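Local structure of peptide chain release factor subunit 1 (Methanosarcina mazei, 3IR9) at residues Q29-R34 against V139-E145; D35-L40 against F153-I159; L58-V63 against L128-A134; A74-K80 against V115-I121. The protein probably directs termination of translation at the stop codons UAA, UAG and UGA together with a GTP-binding partner subunit, this chain being its C-terminal domain. All coordinates share one frame; numbering follows the deposited sequence.

Interaction 1. Residues Q29-R34 against V139-E145; sequences QKNAVR and VSTDFDE
V33 of the long helix 10-41 projects into the angle between V139 and the start of helix 144-151, and here the packing is close. Its CG2 methyl lies 3.7 Å from V139 CG2 and also reaches the rim of the F143 ring near the ring plane, while CG1 rests against E145 CB at 3.6 Å. One turn earlier, Q29 runs out extended beyond CG and offers its amide oxygen to the backbone of the loop: S140 N donates to Q29 OE1 at 3.0 Å in a nearly straight bond (165° at the hydrogen), with the donor tilted from the carbonyl plane. The backbone N of the buried S140 is thus satisfied by a helix side chain. Strand 135-139 is an outermost strand of the four-stranded mixed sheet of eRF1 domain 3, and the loop leaving it crosses beside helix 10-41 before helix 144-151 begins, with F143 as N-cap residue. F143 has CG between its backbone N and carbonyl carbon (chi1 58°), which sets the ring against helix 10-41; K30 CG sits over one face, 4.0 Å from the centroid, in a CH-pi contact. Toward solvent the contact thins to charged groups. The exposed R34 brings NH1 to E145 OE2 in a 2.9 Å salt bridge, the carboxylate oxygen approaching at the guanidinium edge and the two planes 48° apart.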
# COMPACT_ATOMS: atom_id res chain seq x y z
N GLN A 29 -8.32 1.64 -16.48
CA GLN A 29 -8.13 0.20 -16.25
C GLN A 29 -9.41 -0.60 -16.46
O GLN A 29 -9.38 -1.71 -16.98
CB GLN A 29 -7.60 -0.05 -14.84
CG GLN A 29 -6.25 0.59 -14.52
CD GLN A 29 -5.72 0.17 -13.16
OE1 GLN A 29 -6.15 -0.84 -12.60
NE2 GLN A 29 -4.78 0.95 -12.62
N LYS A 30 -10.55 -0.03 -16.05
CA LYS A 30 -11.84 -0.67 -16.26
C LYS A 30 -12.15 -0.77 -17.75
O LYS A 30 -12.23 -1.86 -18.30
CB LYS A 30 -12.95 0.11 -15.56
CG LYS A 30 -13.05 -0.15 -14.07
CD LYS A 30 -14.30 0.51 -13.49
CE LYS A 30 -14.48 0.17 -12.01
NZ LYS A 30 -15.82 0.60 -11.52
N ASN A 31 -12.35 0.39 -18.38
CA ASN A 31 -12.66 0.45 -19.80
C ASN A 31 -11.75 -0.43 -20.65
O ASN A 31 -12.17 -0.96 -21.67
CB ASN A 31 -12.58 1.90 -20.31
CG ASN A 31 -13.67 2.77 -19.74
OD1 ASN A 31 -13.68 3.99 -19.95
ND2 ASN A 31 -14.59 2.16 -19.00
N ALA A 32 -10.50 -0.58 -20.22
CA ALA A 32 -9.54 -1.39 -20.95
C ALA A 32 -9.84 -2.89 -20.87
O ALA A 32 -9.82 -3.59 -21.89
CB ALA A 32 -8.13 -1.10 -20.47
N VAL A 33 -10.12 -3.38 -19.66
CA VAL A 33 -10.51 -4.78 -19.50
C VAL A 33 -11.79 -5.01 -20.30
O VAL A 33 -11.93 -5.99 -21.02
CB VAL A 33 -10.74 -5.16 -18.02
CG1 VAL A 33 -11.07 -6.63 -17.91
CG2 VAL A 33 -9.51 -4.83 -17.18
N ARG A 34 -12.72 -4.07 -20.17
CA ARG A 34 -14.01 -4.14 -20.84
C ARG A 34 -13.84 -4.16 -22.37
O ARG A 34 -14.49 -4.94 -23.06
CB ARG A 34 -14.91 -2.98 -20.39
CG ARG A 34 -15.29 -3.06 -18.90
CD ARG A 34 -15.11 -1.73 -18.17
NE ARG A 34 -16.37 -1.04 -17.88
CZ ARG A 34 -17.07 -1.20 -16.76
NH1 ARG A 34 -16.64 -2.05 -15.83
NH2 ARG A 34 -18.19 -0.53 -16.58
N VAL A 139 -3.67 -3.63 -14.34
CA VAL A 139 -4.99 -3.87 -13.79
C VAL A 139 -4.94 -4.37 -12.35
O VAL A 139 -4.63 -5.54 -12.11
CB VAL A 139 -5.80 -4.85 -14.65
CG1 VAL A 139 -7.12 -5.14 -14.00
CG2 VAL A 139 -6.02 -4.29 -16.05
N SER A 140 -5.25 -3.49 -11.41
CA SER A 140 -5.28 -3.87 -10.00
C SER A 140 -6.27 -5.00 -9.82
O SER A 140 -7.24 -5.12 -10.57
CB SER A 140 -5.70 -2.69 -9.12
OG SER A 140 -7.11 -2.58 -9.08
N THR A 141 -6.01 -5.83 -8.82
CA THR A 141 -6.86 -6.97 -8.52
C THR A 141 -7.99 -6.56 -7.60
O THR A 141 -8.18 -7.14 -6.53
CB THR A 141 -6.04 -8.05 -7.83
OG1 THR A 141 -6.89 -9.15 -7.48
CG2 THR A 141 -5.40 -7.48 -6.56
N ASP A 142 -8.76 -5.55 -8.01
CA ASP A 142 -9.83 -5.04 -7.16
C ASP A 142 -11.21 -5.23 -7.80
O ASP A 142 -11.96 -6.12 -7.39
CB ASP A 142 -9.58 -3.57 -6.81
CG ASP A 142 -8.24 -3.36 -6.12
OD1 ASP A 142 -7.53 -4.35 -5.83
OD2 ASP A 142 -7.88 -2.18 -5.86
N PHE A 143 -11.53 -4.41 -8.79
CA PHE A 143 -12.81 -4.54 -9.49
C PHE A 143 -12.89 -5.89 -10.18
O PHE A 143 -11.87 -6.46 -10.56
CB PHE A 143 -13.03 -3.40 -10.48
CG PHE A 143 -11.96 -3.28 -11.53
CD1 PHE A 143 -10.68 -2.89 -11.19
CD2 PHE A 143 -12.25 -3.55 -12.86
CE1 PHE A 143 -9.69 -2.78 -12.15
CE2 PHE A 143 -11.27 -3.44 -13.83
CZ PHE A 143 -9.99 -3.05 -13.47
N ASP A 144 -14.10 -6.42 -10.34
CA ASP A 144 -14.25 -7.79 -10.80
C ASP A 144 -13.46 -7.99 -12.08
O ASP A 144 -12.69 -8.93 -12.20
CB ASP A 144 -15.73 -8.14 -11.02
CG ASP A 144 -16.00 -9.63 -10.90
OD1 ASP A 144 -15.31 -10.30 -10.11
OD2 ASP A 144 -16.91 -10.14 -11.60
N GLU A 145 -13.64 -7.07 -13.02
CA GLU A 145 -12.94 -7.12 -14.29
C GLU A 145 -11.47 -7.40 -14.06
O GLU A 145 -10.92 -8.37 -14.60
CB GLU A 145 -13.12 -5.79 -15.04
CG GLU A 145 -14.58 -5.34 -15.20
CD GLU A 145 -15.20 -4.80 -13.92
OE1 GLU A 145 -15.61 -5.60 -13.05
OE2 GLU A 145 -15.30 -3.57 -13.78

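Interaction 2. Residues D35-L40 against F153-I159; sequences DFFKEL and FGGIAAI
F36 and F37 of helix 10-41 meet F153 in an aromatic cluster where the helix packs on the four-stranded mixed sheet of eRF1 domain 3. F153 opens a type I' turn ending at I156, which leads into strand 156-160; the axes of segment 35-40 and of strand residues 156-159 approach to 8.2 Å at an angle of 66°. Of the aromatic pairs, F36 with F153 is T-shaped: the CE2 corner of F36 is directed at the face of F153, with planes at 89° and centroids 4.8 Å apart. F37 meets the same ring differently, rim to rim, its CE1 in the plane of F153 and neither ring over the other's face. Y49 of the neighbouring strand 47-49 also meets the F153 ring.

A CH-pi contact covers one face of the F36 ring. With CG anti to the backbone N (chi1 161°), the ring reaches in toward the sheet, and A157 CB stands over its centre, 3.8 Å from the centroid, while A158 O lies near its edge. A leucine in place of F36 would probably leave the F153 face without its edge partner and A157 CB without a flat surface to rest on.

The remaining contacts bring aliphatic groups to the F153 ring and to the helix. L40 CD2 lies 3.8 Å from F153 CZ, and I159 CG2 meets the CG methylene of E39, their side chains crossing at about a right angle. The other branch of I159 runs along the helix backbone, where its CD1 methyl comes to 3.5 Å from F36 N.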
# COMPACT_ATOMS: atom_id res chain seq x y z
N ASP A 35 -12.95 -3.32 -22.88
CA ASP A 35 -12.67 -3.29 -24.31
C ASP A 35 -12.02 -4.60 -24.78
O ASP A 35 -12.23 -5.04 -25.91
CB ASP A 35 -11.82 -2.06 -24.68
CG ASP A 35 -12.61 -0.74 -24.58
OD1 ASP A 35 -13.82 -0.78 -24.25
OD2 ASP A 35 -12.02 0.33 -24.83
N PHE A 36 -11.25 -5.23 -23.90
CA PHE A 36 -10.73 -6.56 -24.18
C PHE A 36 -11.87 -7.55 -24.29
O PHE A 36 -11.93 -8.36 -25.22
CB PHE A 36 -9.78 -7.03 -23.09
CG PHE A 36 -9.56 -8.52 -23.08
CD1 PHE A 36 -8.86 -9.13 -24.10
CD2 PHE A 36 -10.05 -9.30 -22.05
CE1 PHE A 36 -8.66 -10.50 -24.10
CE2 PHE A 36 -9.85 -10.66 -22.05
CZ PHE A 36 -9.15 -11.26 -23.07
N PHE A 37 -12.77 -7.49 -23.31
CA PHE A 37 -13.96 -8.33 -23.29
C PHE A 37 -14.82 -8.11 -24.55
O PHE A 37 -15.20 -9.06 -25.22
CB PHE A 37 -14.79 -8.06 -22.03
CG PHE A 37 -14.21 -8.64 -20.75
CD1 PHE A 37 -13.62 -9.90 -20.73
CD2 PHE A 37 -14.28 -7.93 -19.56
CE1 PHE A 37 -13.10 -10.43 -19.56
CE2 PHE A 37 -13.77 -8.45 -18.38
CZ PHE A 37 -13.17 -9.70 -18.38
N LYS A 38 -15.10 -6.85 -24.86
CA LYS A 38 -15.94 -6.50 -26.00
C LYS A 38 -15.35 -6.96 -27.33
O LYS A 38 -16.08 -7.21 -28.29
CB LYS A 38 -16.21 -5.00 -26.03
CG LYS A 38 -17.10 -4.51 -24.90
CD LYS A 38 -16.92 -3.01 -24.61
CE LYS A 38 -17.58 -2.14 -25.67
NZ LYS A 38 -17.36 -0.70 -25.39
N GLU A 39 -14.03 -7.07 -27.39
CA GLU A 39 -13.35 -7.54 -28.59
C GLU A 39 -13.39 -9.06 -28.64
O GLU A 39 -13.43 -9.67 -29.71
CB GLU A 39 -11.90 -7.07 -28.60
CG GLU A 39 -11.74 -5.60 -28.86
CD GLU A 39 -12.18 -5.21 -30.25
OE1 GLU A 39 -12.61 -6.11 -31.01
OE2 GLU A 39 -12.08 -4.01 -30.59
N LEU A 40 -13.37 -9.66 -27.45
CA LEU A 40 -13.38 -11.11 -27.32
C LEU A 40 -14.73 -11.67 -27.71
O LEU A 40 -14.82 -12.60 -28.52
CB LEU A 40 -13.05 -11.49 -25.87
CG LEU A 40 -13.26 -12.94 -25.43
CD1 LEU A 40 -12.55 -13.93 -26.36
CD2 LEU A 40 -12.78 -13.10 -24.00
N PHE A 153 -7.76 -15.28 -17.26
CA PHE A 153 -6.82 -15.05 -18.37
C PHE A 153 -5.34 -15.05 -18.00
O PHE A 153 -4.53 -14.47 -18.71
CB PHE A 153 -7.14 -13.73 -19.07
CG PHE A 153 -8.54 -13.64 -19.59
CD1 PHE A 153 -9.40 -12.68 -19.11
CD2 PHE A 153 -8.99 -14.53 -20.56
CE1 PHE A 153 -10.69 -12.59 -19.59
CE2 PHE A 153 -10.28 -14.44 -21.04
CZ PHE A 153 -11.13 -13.47 -20.55
N GLY A 154 -4.98 -15.70 -16.90
CA GLY A 154 -3.59 -15.77 -16.50
C GLY A 154 -3.03 -14.43 -16.08
O GLY A 154 -1.84 -14.31 -15.76
N GLY A 155 -3.87 -13.41 -16.06
CA GLY A 155 -3.45 -12.09 -15.63
C GLY A 155 -2.64 -11.40 -16.70
O GLY A 155 -1.84 -10.51 -16.41
N ILE A 156 -2.85 -11.84 -17.93
CA ILE A 156 -2.15 -11.32 -19.10
C ILE A 156 -3.08 -11.43 -20.31
O ILE A 156 -3.33 -12.52 -20.81
CB ILE A 156 -0.89 -12.14 -19.42
CG1 ILE A 156 0.08 -12.13 -18.24
CG2 ILE A 156 -0.22 -11.62 -20.69
CD1 ILE A 156 1.39 -12.85 -18.53
N ALA A 157 -3.59 -10.31 -20.78
CA ALA A 157 -4.48 -10.32 -21.94
C ALA A 157 -3.96 -9.35 -22.98
O ALA A 157 -2.92 -8.73 -22.80
CB ALA A 157 -5.89 -9.97 -21.53
N ALA A 158 -4.69 -9.23 -24.08
CA ALA A 158 -4.31 -8.28 -25.12
C ALA A 158 -5.38 -8.14 -26.19
O ALA A 158 -6.01 -9.12 -26.61
CB ALA A 158 -2.97 -8.68 -25.76
N ILE A 159 -5.60 -6.90 -26.62
CA ILE A 159 -6.36 -6.62 -27.82
C ILE A 159 -5.36 -6.48 -28.95
O ILE A 159 -4.34 -5.79 -28.81
CB ILE A 159 -7.18 -5.34 -27.68
CG1 ILE A 159 -8.15 -5.46 -26.50
CG2 ILE A 159 -7.92 -5.03 -28.97
CD1 ILE A 159 -8.72 -4.13 -26.04

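Interaction 3. Residues L58-V63 against L128-A134; sequences LEINSV and LADKSNA
L58, the last residue of helix 51-58, packs its CB against L128 CB of helix 121-131 at 3.8 Å, with the L128 CD1 methyl reaching the same carbon. Its CD2 methyl rests on the backbone of A129, at N and CA. The CB of E59 points away from residues 128-134, yet the aliphatic part of its extended chain still grazes L128: CG lies 4.1 Å from CD1, and the carboxylate is left at the exposed margin.

N61 has positive phi and is the C' residue of the Schellman motif that ends helix 51-58, with N61 N hydrogen-bonded to L58 O. From this turn its side chain reaches the neighbouring helix end. CG lies anti to the carbonyl carbon (chi1 -42°), and OD1 accepts a 2.7 Å hydrogen bond from K131 NZ, the donor tilted 25° from the amide plane. The two side chains cross at about a right angle, and a bend at chi4 of K131 turns NZ to OD1. The CB methylene of S132 packs beside the N61 backbone and CB. Replacing N61 by alanine removes the amide, and the K131 ammonium group would probably lose this acceptor and be free to turn.

V63 begins strand 63-69, and its CG1 meets A134 CB at 3.7 Å as the second chain approaches strand 135-139. R161 bridges the two turns, donating to S132 O and, weakly, to N61 O. Both segments are helix-to-strand connections of an alpha/beta domain, laid side by side as they enter neighbouring parallel strands of the mixed sheet.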
# COMPACT_ATOMS: atom_id res chain seq x y z
N LEU A 58 3.40 -10.38 -29.21
CA LEU A 58 4.32 -9.28 -28.94
C LEU A 58 5.58 -9.40 -29.78
O LEU A 58 6.17 -8.40 -30.18
CB LEU A 58 4.69 -9.25 -27.46
CG LEU A 58 3.61 -8.69 -26.54
CD1 LEU A 58 3.86 -9.11 -25.10
CD2 LEU A 58 3.53 -7.18 -26.66
N GLU A 59 5.99 -10.64 -30.03
CA GLU A 59 7.21 -10.93 -30.78
C GLU A 59 6.99 -10.76 -32.28
O GLU A 59 7.89 -11.01 -33.08
CB GLU A 59 7.75 -12.32 -30.45
CG GLU A 59 8.18 -12.47 -28.99
CD GLU A 59 8.67 -13.86 -28.63
OE1 GLU A 59 8.30 -14.82 -29.35
OE2 GLU A 59 9.40 -14.00 -27.63
N ILE A 60 5.80 -10.32 -32.65
CA ILE A 60 5.53 -10.00 -34.04
C ILE A 60 4.81 -8.66 -34.13
O ILE A 60 4.18 -8.34 -35.14
CB ILE A 60 4.72 -11.11 -34.74
CG1 ILE A 60 3.39 -11.35 -34.04
CG2 ILE A 60 5.51 -12.40 -34.73
CD1 ILE A 60 2.51 -12.33 -34.77
N ASN A 61 4.90 -7.89 -33.05
CA ASN A 61 4.44 -6.50 -33.07
C ASN A 61 2.96 -6.37 -33.36
O ASN A 61 2.51 -5.34 -33.85
CB ASN A 61 5.23 -5.72 -34.12
CG ASN A 61 6.70 -6.06 -34.11
OD1 ASN A 61 7.38 -5.90 -33.09
ND2 ASN A 61 7.21 -6.54 -35.23
N SER A 62 2.20 -7.43 -33.06
CA SER A 62 0.77 -7.46 -33.37
C SER A 62 -0.13 -6.93 -32.25
O SER A 62 -1.35 -6.83 -32.41
CB SER A 62 0.33 -8.88 -33.74
OG SER A 62 0.37 -9.76 -32.63
N VAL A 63 0.47 -6.60 -31.11
CA VAL A 63 -0.31 -6.18 -29.94
C VAL A 63 -0.57 -4.68 -29.91
O VAL A 63 0.36 -3.87 -29.79
CB VAL A 63 0.32 -6.68 -28.62
CG1 VAL A 63 -0.20 -5.87 -27.43
CG2 VAL A 63 0.05 -8.17 -28.44
N LEU A 128 8.78 -5.74 -24.64
CA LEU A 128 8.27 -6.08 -25.96
C LEU A 128 7.16 -5.13 -26.38
O LEU A 128 7.13 -4.67 -27.52
CB LEU A 128 7.76 -7.52 -25.99
CG LEU A 128 8.75 -8.58 -25.54
CD1 LEU A 128 8.15 -9.95 -25.75
CD2 LEU A 128 10.04 -8.43 -26.31
N ALA A 129 6.23 -4.84 -25.47
CA ALA A 129 5.18 -3.88 -25.75
C ALA A 129 5.81 -2.60 -26.27
O ALA A 129 5.49 -2.15 -27.38
CB ALA A 129 4.36 -3.59 -24.50
N ASP A 130 6.71 -2.02 -25.49
CA ASP A 130 7.36 -0.77 -25.85
C ASP A 130 7.98 -0.88 -27.24
O ASP A 130 7.84 0.01 -28.08
CB ASP A 130 8.43 -0.42 -24.81
CG ASP A 130 8.56 1.07 -24.59
OD1 ASP A 130 7.64 1.66 -23.98
OD2 ASP A 130 9.59 1.64 -25.02
N LYS A 131 8.67 -1.99 -27.47
CA LYS A 131 9.27 -2.29 -28.77
C LYS A 131 8.30 -2.06 -29.94
O LYS A 131 8.60 -1.29 -30.85
CB LYS A 131 9.82 -3.72 -28.77
CG LYS A 131 9.49 -4.58 -29.98
CD LYS A 131 9.69 -6.06 -29.64
CE LYS A 131 8.83 -6.98 -30.51
NZ LYS A 131 9.43 -7.23 -31.85
N SER A 132 7.12 -2.69 -29.88
CA SER A 132 6.17 -2.64 -30.99
C SER A 132 5.15 -1.50 -30.88
O SER A 132 4.14 -1.49 -31.57
CB SER A 132 5.44 -3.99 -31.17
OG SER A 132 4.51 -4.25 -30.13
N ASN A 133 5.43 -0.54 -30.00
CA ASN A 133 4.53 0.59 -29.77
C ASN A 133 3.19 0.20 -29.17
O ASN A 133 2.25 1.00 -29.14
CB ASN A 133 4.30 1.38 -31.06
CG ASN A 133 4.96 2.72 -31.04
OD1 ASN A 133 4.43 3.70 -31.57
ND2 ASN A 133 6.13 2.80 -30.41
N ALA A 134 3.09 -1.04 -28.71
CA ALA A 134 1.91 -1.49 -28.00
C ALA A 134 1.68 -0.57 -26.80
O ALA A 134 2.63 -0.08 -26.19
CB ALA A 134 2.07 -2.95 -27.55

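Interaction 4. Residues A74-K80 against V115-I121; sequences AERVTTK and VTDVTDI
V77 and V115 both hold CG1 anti to the backbone N (chi1 -170° and -172°), which brings these methyls together at 3.5 Å, tighter than usual van der Waals contact. They lie on one face of an antiparallel sheet in the zinc-bearing part of eRF1 domain 3, where strand 75-81 runs between 87-92 and 113-120; C81, C84, C106 and C109 bind the zinc ion. V118 shares this face, its CG2 nearing V77 CG1, and P101 packs on both V77 and V118.

Backbone bonds set the register. R76 and T119 form a hydrogen-bonded pair, with R76 N to T119 O at 2.6 Å and the return bond from T119 N to R76 O. Farther along, T78 N donates to D117 O, and T116 N to T78 O. Between T78 and T79 the register shifts by one residue, a beta bulge with T116 as the extra residue, so that T79 pairs with V115. T116 thereby comes beside K80, whose extended chain passes it at about a right angle, CE 3.3 Å from T116 OG1.

On the face carrying R76, T78, D117 and T119, T119 OG1 donates to D117 OD2 at 2.6 Å on the syn lone pair of the carboxylate. A water lies within hydrogen-bonding distance of R76 O, T78 OG1 and D117 O, though it probably cannot serve every acceptor around it at once. Where strand 113-120 gives way to helix 121-131, I121 N donates to A74 O at 2.8 Å, and the I121 CD1 methyl settles 3.5 Å from R76 CB.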
# COMPACT_ATOMS: atom_id res chain seq x y z
N ALA A 74 5.51 -13.93 -11.11
CA ALA A 74 6.22 -14.92 -11.92
C ALA A 74 7.39 -14.34 -12.72
O ALA A 74 7.28 -13.26 -13.30
CB ALA A 74 5.25 -15.62 -12.86
N GLU A 75 8.51 -15.06 -12.76
CA GLU A 75 9.68 -14.62 -13.51
C GLU A 75 9.94 -15.49 -14.73
O GLU A 75 9.55 -16.66 -14.77
CB GLU A 75 10.93 -14.63 -12.63
CG GLU A 75 10.70 -14.43 -11.16
CD GLU A 75 11.98 -14.59 -10.36
OE1 GLU A 75 12.19 -15.68 -9.78
OE2 GLU A 75 12.78 -13.64 -10.34
N ARG A 76 10.62 -14.92 -15.71
CA ARG A 76 11.04 -15.67 -16.89
C ARG A 76 12.52 -16.01 -16.79
O ARG A 76 13.38 -15.14 -16.70
CB ARG A 76 10.76 -14.86 -18.16
CG ARG A 76 11.11 -15.58 -19.46
CD ARG A 76 10.32 -16.87 -19.59
NE ARG A 76 10.33 -17.35 -20.97
CZ ARG A 76 9.58 -18.35 -21.42
NH1 ARG A 76 8.76 -19.00 -20.60
NH2 ARG A 76 9.66 -18.69 -22.69
N VAL A 77 12.82 -17.30 -16.79
CA VAL A 77 14.18 -17.76 -16.62
C VAL A 77 14.80 -18.22 -17.94
O VAL A 77 14.31 -19.14 -18.59
CB VAL A 77 14.25 -18.91 -15.60
CG1 VAL A 77 15.70 -19.22 -15.25
CG2 VAL A 77 13.44 -18.58 -14.35
N THR A 78 15.89 -17.57 -18.33
CA THR A 78 16.65 -18.04 -19.48
C THR A 78 17.84 -18.87 -18.99
O THR A 78 18.48 -18.53 -18.00
CB THR A 78 17.15 -16.89 -20.37
OG1 THR A 78 16.04 -16.15 -20.89
CG2 THR A 78 17.98 -17.43 -21.52
N THR A 79 18.11 -19.96 -19.69
CA THR A 79 19.28 -20.77 -19.41
C THR A 79 20.01 -21.09 -20.72
O THR A 79 19.39 -21.17 -21.78
CB THR A 79 18.89 -22.07 -18.65
OG1 THR A 79 18.29 -23.01 -19.55
CG2 THR A 79 17.90 -21.76 -17.53
N LYS A 80 21.33 -21.24 -20.65
CA LYS A 80 22.11 -21.53 -21.85
C LYS A 80 23.29 -22.47 -21.55
O LYS A 80 23.92 -22.39 -20.50
CB LYS A 80 22.62 -20.23 -22.49
CG LYS A 80 21.52 -19.22 -22.79
CD LYS A 80 22.12 -17.97 -23.39
CE LYS A 80 21.14 -16.82 -23.35
NZ LYS A 80 21.81 -15.53 -23.66
N VAL A 115 22.13 -20.40 -15.65
CA VAL A 115 21.10 -19.39 -15.86
C VAL A 115 21.75 -18.07 -16.22
O VAL A 115 22.63 -17.59 -15.51
CB VAL A 115 20.20 -19.22 -14.63
CG1 VAL A 115 19.04 -18.32 -14.95
CG2 VAL A 115 19.69 -20.56 -14.17
N THR A 116 21.33 -17.49 -17.34
CA THR A 116 21.97 -16.28 -17.86
C THR A 116 21.21 -14.99 -17.53
O THR A 116 21.78 -13.90 -17.55
CB THR A 116 22.25 -16.39 -19.38
OG1 THR A 116 21.05 -16.73 -20.07
CG2 THR A 116 23.32 -17.44 -19.65
N ASP A 117 19.92 -15.12 -17.24
CA ASP A 117 19.13 -13.97 -16.80
C ASP A 117 17.80 -14.41 -16.20
O ASP A 117 17.20 -15.39 -16.65
CB ASP A 117 18.87 -12.99 -17.96
CG ASP A 117 17.82 -11.94 -17.61
OD1 ASP A 117 18.06 -11.13 -16.69
OD2 ASP A 117 16.75 -11.92 -18.27
N VAL A 118 17.38 -13.70 -15.17
CA VAL A 118 16.03 -13.83 -14.65
C VAL A 118 15.37 -12.46 -14.73
O VAL A 118 15.98 -11.44 -14.37
CB VAL A 118 16.00 -14.36 -13.21
CG1 VAL A 118 14.57 -14.65 -12.79
CG2 VAL A 118 16.86 -15.62 -13.11
N THR A 119 14.14 -12.44 -15.22
CA THR A 119 13.39 -11.20 -15.41
C THR A 119 11.94 -11.49 -15.03
O THR A 119 11.37 -12.49 -15.47
CB THR A 119 13.45 -10.71 -16.88
OG1 THR A 119 14.82 -10.56 -17.29
CG2 THR A 119 12.74 -9.39 -17.04
N ASP A 120 11.34 -10.64 -14.20
CA ASP A 120 9.93 -10.79 -13.89
C ASP A 120 9.18 -10.80 -15.21
O ASP A 120 9.63 -10.17 -16.17
CB ASP A 120 9.46 -9.63 -13.01
CG ASP A 120 8.04 -9.83 -12.48
OD1 ASP A 120 7.40 -10.85 -12.79
OD2 ASP A 120 7.57 -8.94 -11.75
N ILE A 121 8.06 -11.50 -15.28
CA ILE A 121 7.28 -11.53 -16.53
C ILE A 121 6.78 -10.14 -16.95
O ILE A 121 6.91 -9.76 -18.11
CB ILE A 121 6.12 -12.55 -16.47
CG1 ILE A 121 6.66 -13.95 -16.73
CG2 ILE A 121 5.06 -12.24 -17.51
CD1 ILE A 121 7.34 -14.09 -18.07
O HOH W 1 15.00 -14.80 -19.00

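From the N terminus, helix 10-41 comes first and supplies two consecutive segments: residues 29-34 close a long loop onto 139-145 in interaction 1, and 35-40 close another onto 153-159 in interaction 2. Because 139-145 precedes 153-159, these two loops cross. Both enclose interaction 3, which joins the end of helix 51-58 to that of helix 121-131 and itself encloses interaction 4, the pairing of strands 75-81 and 113-120. The mixed sheet links the inner and outer contacts: A158 CB of interaction 2 packs on V63 CG2 of interaction 3, and I156 CD1 touches I121 CG2 of interaction 4, where the zinc-bearing sheet joins the alpha/beta core.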